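Local coordinates for protein putative polyketide synthase (Brevibacillus brevis, PDB 5HU7) that probably dehydrates beta-hydroxyacyl intermediates during polyketide chain assembly, as the dehydratase domain of a trans-AT polyketide synthase, at residues Leu56-Arg60 with Gln205-His209; Arg78-Thr84 with Phe242-Glu248; Thr273-Glu279 with Arg290-Ser295. All blocks are in the same frame, centred on the assembly; numbering follows the deposited sequence.

Interaction 1. Residues Leu56-Arg60 with Gln205-His209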
loop_
_atom_site.group_PDB
_atom_site.type_symbol
_atom_site.label_atom_id
_atom_site.label_comp_id
_atom_site.label_asym_id
_atom_site.label_seq_id
_atom_site.Cartn_x
_atom_site.Cartn_y
_atom_site.Cartn_z
ATOM N N LEU A 56 4.239 -14.745 -12.543
ATOM C CA LEU A 56 3.097 -15.442 -11.967
ATOM C C LEU A 56 2.980 -15.203 -10.489
ATOM O O LEU A 56 1.885 -14.986 -9.970
ATOM C CB LEU A 56 3.211 -16.928 -12.239
ATOM C CG LEU A 56 3.307 -17.357 -13.717
ATOM C CD1 LEU A 56 3.576 -18.850 -13.797
ATOM C CD2 LEU A 56 2.073 -17.000 -14.468
ATOM N N GLU A 57 4.107 -15.280 -9.807
ATOM C CA GLU A 57 4.233 -15.027 -8.364
ATOM C C GLU A 57 3.841 -13.571 -7.999
ATOM O O GLU A 57 3.106 -13.372 -7.040
ATOM C CB GLU A 57 5.668 -15.339 -7.915
ATOM C CG GLU A 57 5.934 -15.248 -6.434
ATOM C CD GLU A 57 4.988 -16.019 -5.546
ATOM O OE1 GLU A 57 4.603 -17.137 -5.935
ATOM O OE2 GLU A 57 4.598 -15.501 -4.475
ATOM N N MET A 58 4.296 -12.583 -8.795
ATOM C CA MET A 58 3.960 -11.163 -8.603
ATOM C C MET A 58 2.451 -10.926 -8.786
ATOM O O MET A 58 1.823 -10.291 -7.958
ATOM C CB MET A 58 4.755 -10.266 -9.566
ATOM C CG MET A 58 4.779 -8.823 -9.145
ATOM S SD MET A 58 5.436 -7.646 -10.362
ATOM C CE MET A 58 6.976 -8.153 -10.496
ATOM N N ALA A 59 1.878 -11.453 -9.863
ATOM C CA ALA A 59 0.446 -11.348 -10.160
ATOM C C ALA A 59 -0.415 -11.991 -9.077
ATOM O O ALA A 59 -1.442 -11.428 -8.690
ATOM C CB ALA A 59 0.165 -12.019 -11.481
ATOM N N ARG A 60 0.014 -13.148 -8.574
ATOM C CA ARG A 60 -0.688 -13.871 -7.518
ATOM C C ARG A 60 -0.651 -13.095 -6.215
ATOM O O ARG A 60 -1.642 -13.048 -5.502
ATOM C CB ARG A 60 -0.007 -15.233 -7.324
ATOM C CG ARG A 60 -0.688 -16.139 -6.322
ATOM C CD ARG A 60 0.301 -17.100 -5.755
ATOM N NE ARG A 60 1.339 -16.428 -4.951
ATOM C CZ ARG A 60 1.210 -16.027 -3.686
ATOM N NH1 ARG A 60 0.063 -16.212 -3.036
ATOM N NH2 ARG A 60 2.227 -15.445 -3.059
ATOM N N GLN A 205 5.969 -16.067 2.359
ATOM C CA GLN A 205 5.244 -15.171 1.435
ATOM C C GLN A 205 5.122 -15.749 0.010
ATOM O O GLN A 205 4.196 -15.394 -0.714
ATOM C CB GLN A 205 5.915 -13.785 1.396
ATOM C CG GLN A 205 5.713 -12.988 2.685
ATOM C CD GLN A 205 6.649 -11.809 2.793
ATOM O OE1 GLN A 205 7.865 -11.936 2.628
ATOM N NE2 GLN A 205 6.125 -10.645 3.155
ATOM N N LEU A 206 5.981 -16.708 -0.343
ATOM C CA LEU A 206 6.012 -17.322 -1.664
ATOM C C LEU A 206 5.161 -18.576 -1.852
ATOM O O LEU A 206 4.813 -19.264 -0.900
ATOM C CB LEU A 206 7.465 -17.656 -1.997
ATOM C CG LEU A 206 8.455 -16.475 -1.895
ATOM C CD1 LEU A 206 9.845 -16.861 -2.419
ATOM C CD2 LEU A 206 7.894 -15.232 -2.588
ATOM N N VAL A 207 4.754 -18.800 -3.090
ATOM C CA VAL A 207 4.102 -20.011 -3.551
ATOM C C VAL A 207 5.115 -20.686 -4.508
ATOM O O VAL A 207 5.485 -21.846 -4.301
ATOM C CB VAL A 207 2.718 -19.730 -4.202
ATOM C CG1 VAL A 207 2.210 -20.924 -5.012
ATOM C CG2 VAL A 207 1.701 -19.346 -3.129
ATOM N N PHE A 208 5.594 -19.910 -5.519
ATOM C CA PHE A 208 6.597 -20.332 -6.483
ATOM C C PHE A 208 7.968 -20.040 -5.938
ATOM O O PHE A 208 8.258 -18.891 -5.579
ATOM C CB PHE A 208 6.471 -19.580 -7.797
ATOM C CG PHE A 208 5.214 -19.864 -8.576
ATOM C CD1 PHE A 208 5.128 -20.973 -9.401
ATOM C CD2 PHE A 208 4.149 -18.985 -8.547
ATOM C CE1 PHE A 208 3.985 -21.213 -10.135
ATOM C CE2 PHE A 208 2.989 -19.247 -9.259
ATOM C CZ PHE A 208 2.918 -20.351 -10.047
ATOM N N HIS A 209 8.835 -21.063 -5.925
ATOM C CA HIS A 209 10.184 -20.957 -5.429
ATOM C C HIS A 209 10.991 -20.151 -6.462
ATOM O O HIS A 209 10.774 -20.331 -7.664
ATOM C CB HIS A 209 10.765 -22.365 -5.267
ATOM C CG HIS A 209 12.049 -22.423 -4.526
ATOM N ND1 HIS A 209 13.254 -22.155 -5.155
ATOM C CD2 HIS A 209 12.286 -22.710 -3.228
ATOM C CE1 HIS A 209 14.177 -22.237 -4.203
ATOM N NE2 HIS A 209 13.651 -22.674 -3.058
#

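Interaction 2. Residues Arg78-Thr84 with Phe242-Glu248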
loop_
_atom_site.group_PDB
_atom_site.type_symbol
_atom_site.label_atom_id
_atom_site.label_comp_id
_atom_site.label_asym_id
_atom_site.label_seq_id
_atom_site.Cartn_x
_atom_site.Cartn_y
_atom_site.Cartn_z
ATOM N N ARG A 78 -7.278 -19.447 -9.470
ATOM C CA ARG A 78 -7.127 -19.927 -10.836
ATOM C C ARG A 78 -6.735 -18.730 -11.688
ATOM O O ARG A 78 -7.476 -17.754 -11.734
ATOM C CB ARG A 78 -8.387 -20.558 -11.399
ATOM C CG ARG A 78 -8.172 -21.098 -12.832
ATOM C CD ARG A 78 -9.432 -21.541 -13.526
ATOM N NE ARG A 78 -9.999 -22.714 -12.867
ATOM C CZ ARG A 78 -11.109 -22.746 -12.134
ATOM N NH1 ARG A 78 -11.843 -21.656 -11.972
ATOM N NH2 ARG A 78 -11.498 -23.876 -11.566
ATOM N N MET A 79 -5.578 -18.792 -12.344
ATOM C CA MET A 79 -5.164 -17.773 -13.296
ATOM C C MET A 79 -5.371 -18.393 -14.678
ATOM O O MET A 79 -5.049 -19.541 -14.859
ATOM C CB MET A 79 -3.735 -17.334 -13.098
ATOM C CG MET A 79 -3.428 -16.918 -11.675
ATOM S SD MET A 79 -1.687 -16.449 -11.378
ATOM C CE MET A 79 -1.473 -15.302 -12.591
ATOM N N SER A 80 -5.983 -17.671 -15.612
ATOM C CA SER A 80 -6.313 -18.160 -16.956
ATOM C C SER A 80 -5.826 -17.166 -18.002
ATOM O O SER A 80 -5.774 -15.983 -17.708
ATOM C CB SER A 80 -7.830 -18.276 -17.108
ATOM O OG SER A 80 -8.353 -19.298 -16.293
ATOM N N HIS A 81 -5.533 -17.647 -19.216
ATOM C CA HIS A 81 -5.160 -16.819 -20.367
ATOM C C HIS A 81 -4.005 -15.877 -20.088
ATOM O O HIS A 81 -4.052 -14.711 -20.448
ATOM C CB HIS A 81 -6.380 -16.041 -20.869
ATOM C CG HIS A 81 -7.576 -16.900 -21.108
ATOM N ND1 HIS A 81 -7.525 -17.980 -21.970
ATOM C CD2 HIS A 81 -8.815 -16.834 -20.558
ATOM C CE1 HIS A 81 -8.739 -18.516 -21.949
ATOM N NE2 HIS A 81 -9.543 -17.873 -21.093
ATOM N N VAL A 82 -2.994 -16.374 -19.402
ATOM C CA VAL A 82 -1.807 -15.590 -19.051
ATOM C C VAL A 82 -0.893 -15.471 -20.272
ATOM O O VAL A 82 -0.677 -16.444 -20.994
ATOM C CB VAL A 82 -1.061 -16.190 -17.838
ATOM C CG1 VAL A 82 0.207 -15.408 -17.537
ATOM C CG2 VAL A 82 -1.966 -16.264 -16.600
ATOM N N ALA A 83 -0.348 -14.277 -20.490
ATOM C CA ALA A 83 0.522 -14.028 -21.644
ATOM C C ALA A 83 1.554 -12.984 -21.323
ATOM O O ALA A 83 1.196 -11.918 -20.864
ATOM C CB ALA A 83 -0.326 -13.596 -22.839
ATOM N N THR A 84 2.845 -13.347 -21.439
ATOM C CA THR A 84 3.971 -12.430 -21.310
ATOM C C THR A 84 4.467 -12.226 -22.721
ATOM O O THR A 84 5.176 -13.086 -23.217
ATOM C CB THR A 84 5.042 -12.949 -20.347
ATOM O OG1 THR A 84 4.486 -12.944 -19.020
ATOM C CG2 THR A 84 6.320 -12.109 -20.390
ATOM N N PHE A 242 6.194 -16.052 -22.677
ATOM C CA PHE A 242 5.459 -17.268 -22.437
ATOM C C PHE A 242 3.967 -17.001 -22.455
ATOM O O PHE A 242 3.537 -15.864 -22.324
ATOM C CB PHE A 242 5.859 -17.925 -21.103
ATOM C CG PHE A 242 5.284 -17.252 -19.868
ATOM C CD1 PHE A 242 4.027 -17.610 -19.374
ATOM C CD2 PHE A 242 6.014 -16.303 -19.174
ATOM C CE1 PHE A 242 3.557 -17.080 -18.174
ATOM C CE2 PHE A 242 5.527 -15.758 -17.990
ATOM C CZ PHE A 242 4.319 -16.159 -17.489
ATOM N N THR A 243 3.194 -18.079 -22.625
ATOM C CA THR A 243 1.744 -18.107 -22.517
ATOM C C THR A 243 1.370 -19.265 -21.594
ATOM O O THR A 243 2.084 -20.273 -21.545
ATOM C CB THR A 243 1.037 -18.246 -23.880
ATOM O OG1 THR A 243 1.479 -19.435 -24.514
ATOM C CG2 THR A 243 1.246 -17.036 -24.781
ATOM N N LEU A 244 0.263 -19.122 -20.860
ATOM C CA LEU A 244 -0.207 -20.179 -19.970
ATOM C C LEU A 244 -1.699 -20.154 -19.952
ATOM O O LEU A 244 -2.302 -19.187 -19.507
ATOM C CB LEU A 244 0.416 -19.967 -18.584
ATOM C CG LEU A 244 -0.014 -20.817 -17.406
ATOM C CD1 LEU A 244 0.266 -22.211 -17.615
ATOM C CD2 LEU A 244 0.710 -20.374 -16.161
ATOM N N GLU A 245 -2.308 -21.205 -20.469
ATOM C CA GLU A 245 -3.755 -21.280 -20.531
ATOM C C GLU A 245 -4.422 -21.310 -19.179
ATOM O O GLU A 245 -5.420 -20.634 -19.005
ATOM C CB GLU A 245 -4.226 -22.460 -21.399
ATOM C CG GLU A 245 -4.436 -22.086 -22.856
ATOM C CD GLU A 245 -5.389 -20.914 -23.068
ATOM O OE1 GLU A 245 -6.596 -21.062 -22.760
ATOM O OE2 GLU A 245 -4.902 -19.817 -23.436
ATOM N N GLU A 246 -3.891 -22.074 -18.232
ATOM C CA GLU A 246 -4.491 -22.180 -16.920
ATOM C C GLU A 246 -3.488 -22.538 -15.878
ATOM O O GLU A 246 -2.587 -23.322 -16.142
ATOM C CB GLU A 246 -5.622 -23.232 -16.939
ATOM C CG GLU A 246 -6.579 -23.156 -15.764
ATOM C CD GLU A 246 -7.694 -24.181 -15.858
ATOM O OE1 GLU A 246 -7.452 -25.354 -15.487
ATOM O OE2 GLU A 246 -8.798 -23.817 -16.335
ATOM N N LEU A 247 -3.676 -22.002 -14.685
ATOM C CA LEU A 247 -2.838 -22.238 -13.530
ATOM C C LEU A 247 -3.765 -22.332 -12.351
ATOM O O LEU A 247 -4.498 -21.374 -12.084
ATOM C CB LEU A 247 -1.864 -21.060 -13.344
ATOM C CG LEU A 247 -1.157 -20.882 -12.000
ATOM C CD1 LEU A 247 -0.375 -22.086 -11.621
ATOM C CD2 LEU A 247 -0.200 -19.696 -12.051
ATOM N N GLU A 248 -3.726 -23.460 -11.628
ATOM C CA GLU A 248 -4.531 -23.648 -10.439
ATOM C C GLU A 248 -3.596 -23.819 -9.259
ATOM O O GLU A 248 -2.653 -24.567 -9.360
ATOM C CB GLU A 248 -5.489 -24.832 -10.628
ATOM C CG GLU A 248 -6.648 -24.474 -11.551
ATOM C CD GLU A 248 -7.658 -25.559 -11.840
ATOM O OE1 GLU A 248 -7.441 -26.704 -11.388
ATOM O OE2 GLU A 248 -8.705 -25.254 -12.458
#

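Interaction 3. Residues Thr273-Glu279 with Arg290-Ser295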
loop_
_atom_site.group_PDB
_atom_site.type_symbol
_atom_site.label_atom_id
_atom_site.label_comp_id
_atom_site.label_asym_id
_atom_site.label_seq_id
_atom_site.Cartn_x
_atom_site.Cartn_y
_atom_site.Cartn_z
ATOM N N THR A 273 6.681 -23.471 -29.785
ATOM C CA THR A 273 5.553 -24.286 -30.246
ATOM C C THR A 273 5.181 -25.398 -29.227
ATOM O O THR A 273 3.993 -25.745 -29.127
ATOM C CB THR A 273 5.855 -24.850 -31.655
ATOM O OG1 THR A 273 6.087 -23.757 -32.548
ATOM C CG2 THR A 273 4.717 -25.731 -32.209
ATOM N N ALA A 274 6.188 -25.965 -28.495
ATOM C CA ALA A 274 5.973 -27.043 -27.512
ATOM C C ALA A 274 5.067 -26.623 -26.344
ATOM O O ALA A 274 5.475 -25.749 -25.574
ATOM C CB ALA A 274 7.306 -27.509 -26.967
ATOM N N THR A 275 3.815 -27.188 -26.246
ATOM C CA THR A 275 2.902 -26.848 -25.151
ATOM C C THR A 275 2.893 -27.943 -24.078
ATOM O O THR A 275 2.710 -29.114 -24.396
ATOM C CB THR A 275 1.530 -26.505 -25.713
ATOM O OG1 THR A 275 1.699 -25.443 -26.656
ATOM C CG2 THR A 275 0.582 -26.047 -24.657
ATOM N N LEU A 276 3.037 -27.545 -22.806
ATOM C CA LEU A 276 3.150 -28.495 -21.712
ATOM C C LEU A 276 2.131 -28.368 -20.609
ATOM O O LEU A 276 1.602 -27.286 -20.348
ATOM C CB LEU A 276 4.540 -28.358 -21.068
ATOM C CG LEU A 276 5.712 -28.392 -22.017
ATOM C CD1 LEU A 276 6.958 -28.067 -21.312
ATOM C CD2 LEU A 276 5.839 -29.776 -22.683
ATOM N N ASP A 277 1.926 -29.489 -19.909
ATOM C CA ASP A 277 1.157 -29.584 -18.687
ATOM C C ASP A 277 2.182 -29.952 -17.592
ATOM O O ASP A 277 2.981 -30.865 -17.800
ATOM C CB ASP A 277 0.083 -30.643 -18.787
ATOM C CG ASP A 277 -1.041 -30.326 -19.760
ATOM O OD1 ASP A 277 -1.095 -29.157 -20.269
ATOM O OD2 ASP A 277 -1.921 -31.203 -19.950
ATOM N N ILE A 278 2.207 -29.184 -16.482
ATOM C CA ILE A 278 3.125 -29.381 -15.375
ATOM C C ILE A 278 2.329 -29.478 -14.097
ATOM O O ILE A 278 1.565 -28.564 -13.786
ATOM C CB ILE A 278 4.172 -28.241 -15.293
ATOM C CG1 ILE A 278 4.935 -28.119 -16.613
ATOM C CG2 ILE A 278 5.167 -28.469 -14.136
ATOM C CD1 ILE A 278 5.959 -27.000 -16.668
ATOM N N GLU A 279 2.551 -30.553 -13.333
ATOM C CA GLU A 279 1.955 -30.760 -12.025
ATOM C C GLU A 279 3.086 -30.799 -11.004
ATOM O O GLU A 279 4.052 -31.539 -11.188
ATOM C CB GLU A 279 1.130 -32.047 -11.994
ATOM C CG GLU A 279 -0.240 -31.804 -12.590
ATOM C CD GLU A 279 -0.893 -32.972 -13.292
ATOM O OE1 GLU A 279 -0.231 -33.611 -14.136
ATOM O OE2 GLU A 279 -2.087 -33.222 -13.035
ATOM N N ARG A 290 -0.899 -26.784 -10.588
ATOM C CA ARG A 290 -1.090 -27.395 -11.893
ATOM C C ARG A 290 -1.038 -26.280 -12.950
ATOM O O ARG A 290 -1.725 -25.285 -12.801
ATOM C CB ARG A 290 -2.411 -28.135 -11.931
ATOM C CG ARG A 290 -2.908 -28.469 -13.328
ATOM C CD ARG A 290 -4.172 -29.274 -13.278
ATOM N NE ARG A 290 -3.938 -30.636 -12.811
ATOM C CZ ARG A 290 -4.887 -31.550 -12.633
ATOM N NH1 ARG A 290 -6.166 -31.248 -12.843
ATOM N NH2 ARG A 290 -4.568 -32.774 -12.220
ATOM N N MET A 291 -0.218 -26.457 -14.000
ATOM C CA MET A 291 -0.057 -25.522 -15.093
ATOM C C MET A 291 -0.478 -26.279 -16.322
ATOM O O MET A 291 0.047 -27.359 -16.579
ATOM C CB MET A 291 1.398 -25.078 -15.244
ATOM C CG MET A 291 1.917 -24.334 -14.041
ATOM S SD MET A 291 3.680 -24.082 -14.093
ATOM C CE MET A 291 3.778 -22.837 -15.291
ATOM N N ARG A 292 -1.482 -25.787 -17.016
ATOM C CA ARG A 292 -1.987 -26.418 -18.216
ATOM C C ARG A 292 -1.822 -25.463 -19.388
ATOM O O ARG A 292 -2.134 -24.286 -19.265
ATOM C CB ARG A 292 -3.461 -26.832 -18.025
ATOM C CG ARG A 292 -3.654 -27.977 -17.004
ATOM C CD ARG A 292 -3.141 -29.315 -17.559
ATOM N NE ARG A 292 -3.380 -30.512 -16.737
ATOM C CZ ARG A 292 -4.553 -31.135 -16.590
ATOM N NH1 ARG A 292 -4.640 -32.222 -15.830
ATOM N NH2 ARG A 292 -5.650 -30.660 -17.178
ATOM N N GLY A 293 -1.247 -25.963 -20.481
ATOM C CA GLY A 293 -1.082 -25.203 -21.694
ATOM C C GLY A 293 0.018 -24.177 -21.578
ATOM O O GLY A 293 -0.154 -23.056 -22.047
ATOM N N PHE A 294 1.190 -24.594 -21.023
ATOM C CA PHE A 294 2.368 -23.770 -20.814
ATOM C C PHE A 294 3.292 -23.810 -22.029
ATOM O O PHE A 294 3.807 -24.854 -22.380
ATOM C CB PHE A 294 3.118 -24.236 -19.565
ATOM C CG PHE A 294 4.318 -23.376 -19.205
ATOM C CD1 PHE A 294 4.176 -22.015 -18.974
ATOM C CD2 PHE A 294 5.588 -23.928 -19.127
ATOM C CE1 PHE A 294 5.274 -21.223 -18.628
ATOM C CE2 PHE A 294 6.685 -23.136 -18.766
ATOM C CZ PHE A 294 6.516 -21.787 -18.520
ATOM N N SER A 295 3.604 -22.643 -22.570
ATOM C CA SER A 295 4.441 -22.520 -23.756
ATOM C C SER A 295 5.408 -21.374 -23.609
ATOM O O SER A 295 5.023 -20.240 -23.337
ATOM C CB SER A 295 3.571 -22.303 -24.989
ATOM O OG SER A 295 4.338 -22.476 -26.168
#

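Interaction 1. Residues Leu56-Arg60 with Gln205-His209
Glu57 and Phe208 meet where two halves of the double-hotdog dehydratase fold are tied: Glu57 lies on helix 52-65, Phe208 in the loop between helices 200-203 and 212-227. Swung to the side of its carbonyl carbon (chi1 -175°) and bent at chi2, the Glu57 chain brings its carboxylate to the loop backbone. OE1 accepts two successive amides. Phe208 N approaches Glu57 OE1 at 3.0 Å in a nearly straight bond, and Val207 N reaches that oxygen at 3.3 Å; both arrive from the same face, well above the carboxylate plane. The other oxygen, Glu57 OE2, receives Arg60 NH2 on its syn side at 2.8 Å, a salt bridge within the helix, and also bonds His13. The acid is buried, yet both oxygens are satisfied. A leucine here would probably leave the amides of Val207 and Phe208 without an acceptor and the buried Arg60 guanidinium without its countercharge.

Val207 packs over the group that Glu57 holds: its CG2 sits 3.3 Å above the guanidinium plane of Arg60, over the centre of one face. Gln205 O lies at the guanidinium edge, near its plane, 3.1 Å from Arg60 NH2. The Phe208 side chain runs antiparallel alongside that of Glu57, its ring plane 73° from the carboxylate plane and its edge toward OE1. Leu56 meets the ring farther out, its CB 3.8 Å from Phe208 CE2 and its CD1 near Phe208 CZ.

Interaction 2. Residues Arg78-Thr84 with Phe242-Glu248
Met79 and Leu247 are a hydrogen-bonded pair in an antiparallel ladder whose strand segments run 172° apart at 78-80 with 246-248 and 177° apart at 82-84 with 242-244, both strands turning a corner, at His81 and Glu245. At this kink His81 N donates to Glu245 O at 3.0 Å, so backbone bonding continues through the corner. Glu245 and Glu246 together face Arg292 of the next strand, forming a classic beta bulge. The ladder lies at the seam of the double-hotdog fold, between strands of its two halves.

The face bearing Met79, Val82, Thr84, Phe242, Leu244 and Leu247 is buried, and helix 52-65 packs against it. Met79 and Leu247 run alongside each other in the same direction, with Met79 SD 3.6 Å from Leu247 CD2. Phe242 has CG between its backbone N and carbonyl carbon (chi1 76°), which folds the ring back over the neighbouring strand. There its CE1 touches Val82 CG1 at 3.8 Å, while its CE2 lies 3.2 Å from Thr84 OG1, a hydroxyl that is hydrogen-bonded to Ser128.

On the other face Arg78 lies alongside Glu248 and directs NE and NH2 at a single oxygen of it. Arg78 NE meets Glu248 OE2 at 2.9 Å, on the anti side of the carboxylate; Arg78 NH2 reaches Glu248 OE2 at 3.2 Å from above the carboxylate plane. Glu246 OE2 makes only a long salt bridge to Arg78 NE. Arg78 NH1 has a salt bridge to Glu133, and Glu248 OE1 a hydrogen bond to Tyr250. The contact thus sets packing on the helix side against charge on the other, where one arginine among Glu133, Glu246 and Glu248 would probably offset their mutual repulsion and keep them ionised.

Interaction 3. Residues Thr273-Glu279 with Arg290-Ser295
Ile278 and Met291 form a hydrogen-bonded antiparallel pair on the tightly packed face of this contact, where Leu276 and Phe294 stand beside them, all four buried. Ile278 sends CD1 to Phe294 CD2, 4.0 Å away, and crosses the phenylalanine side chain. Met291, bent at chi3, lays its CE 3.8 Å above one face of the Phe294 ring, nearer the ring's edge than its middle. Leu276 continues this layer onto Thr220 and Leu223 of helix 212-227, while Met291 and Phe294 both touch Leu244.

The strands are the two arms of the beta hairpin 276-281 and 287-298 in the second hotdog half, and their register slips by one residue at a G1 beta bulge: Gly293 and Phe294 both face Leu276. Gly293 takes a positive phi of 75°, and its N donates to Asp277 OD1 at 3.2 Å, nearly along the C-O axis of that oxygen.

The opposite face carries charges and is more open, Asp277, Arg290 and Arg292 being only partly buried. Glu279 OE2 binds Arg290 NH2 at 2.6 Å, with a weaker bond from Arg290 NE, the carboxylate and guanidinium planes 61° apart. Arg292 lies over this pair, its NH1 3.3 Å above the centre of the Arg290 guanidinium, and makes a long salt bridge to Glu279. Asp277 meets Arg292 through charge alone, since its OD2 lies 3.6 Å from Arg292 NE but well out of the guanidinium plane. The contact loosens at its outer end: Thr275 CG2 still touches Gly293 CA at 3.5 Å, whereas the exposed Thr273 is poorly ordered.

How the interactions relate
From the N terminus, helix 52-65 supplies 56-60 and strand 76-84 then supplies 78-84. Their partners come much later and in the same order, 205-209 before 242-248, so interactions 1 and 2 cross, each closing a long loop between the two hotdog halves. They also touch: Phe208 packs on Leu247, Ala59 on Met79, and Leu56 on Val82 and Phe242, setting helix and loop against the seam of the sheet. Interaction 3 follows in series and closes only a short hairpin. Strand 287-298 neighbours strand 241-249, and probable backbone hydrogen bonds from Arg292 to Glu246 and from Thr243 to Ser295 extend the sheet from the seam strand 241-249 farther into the second half.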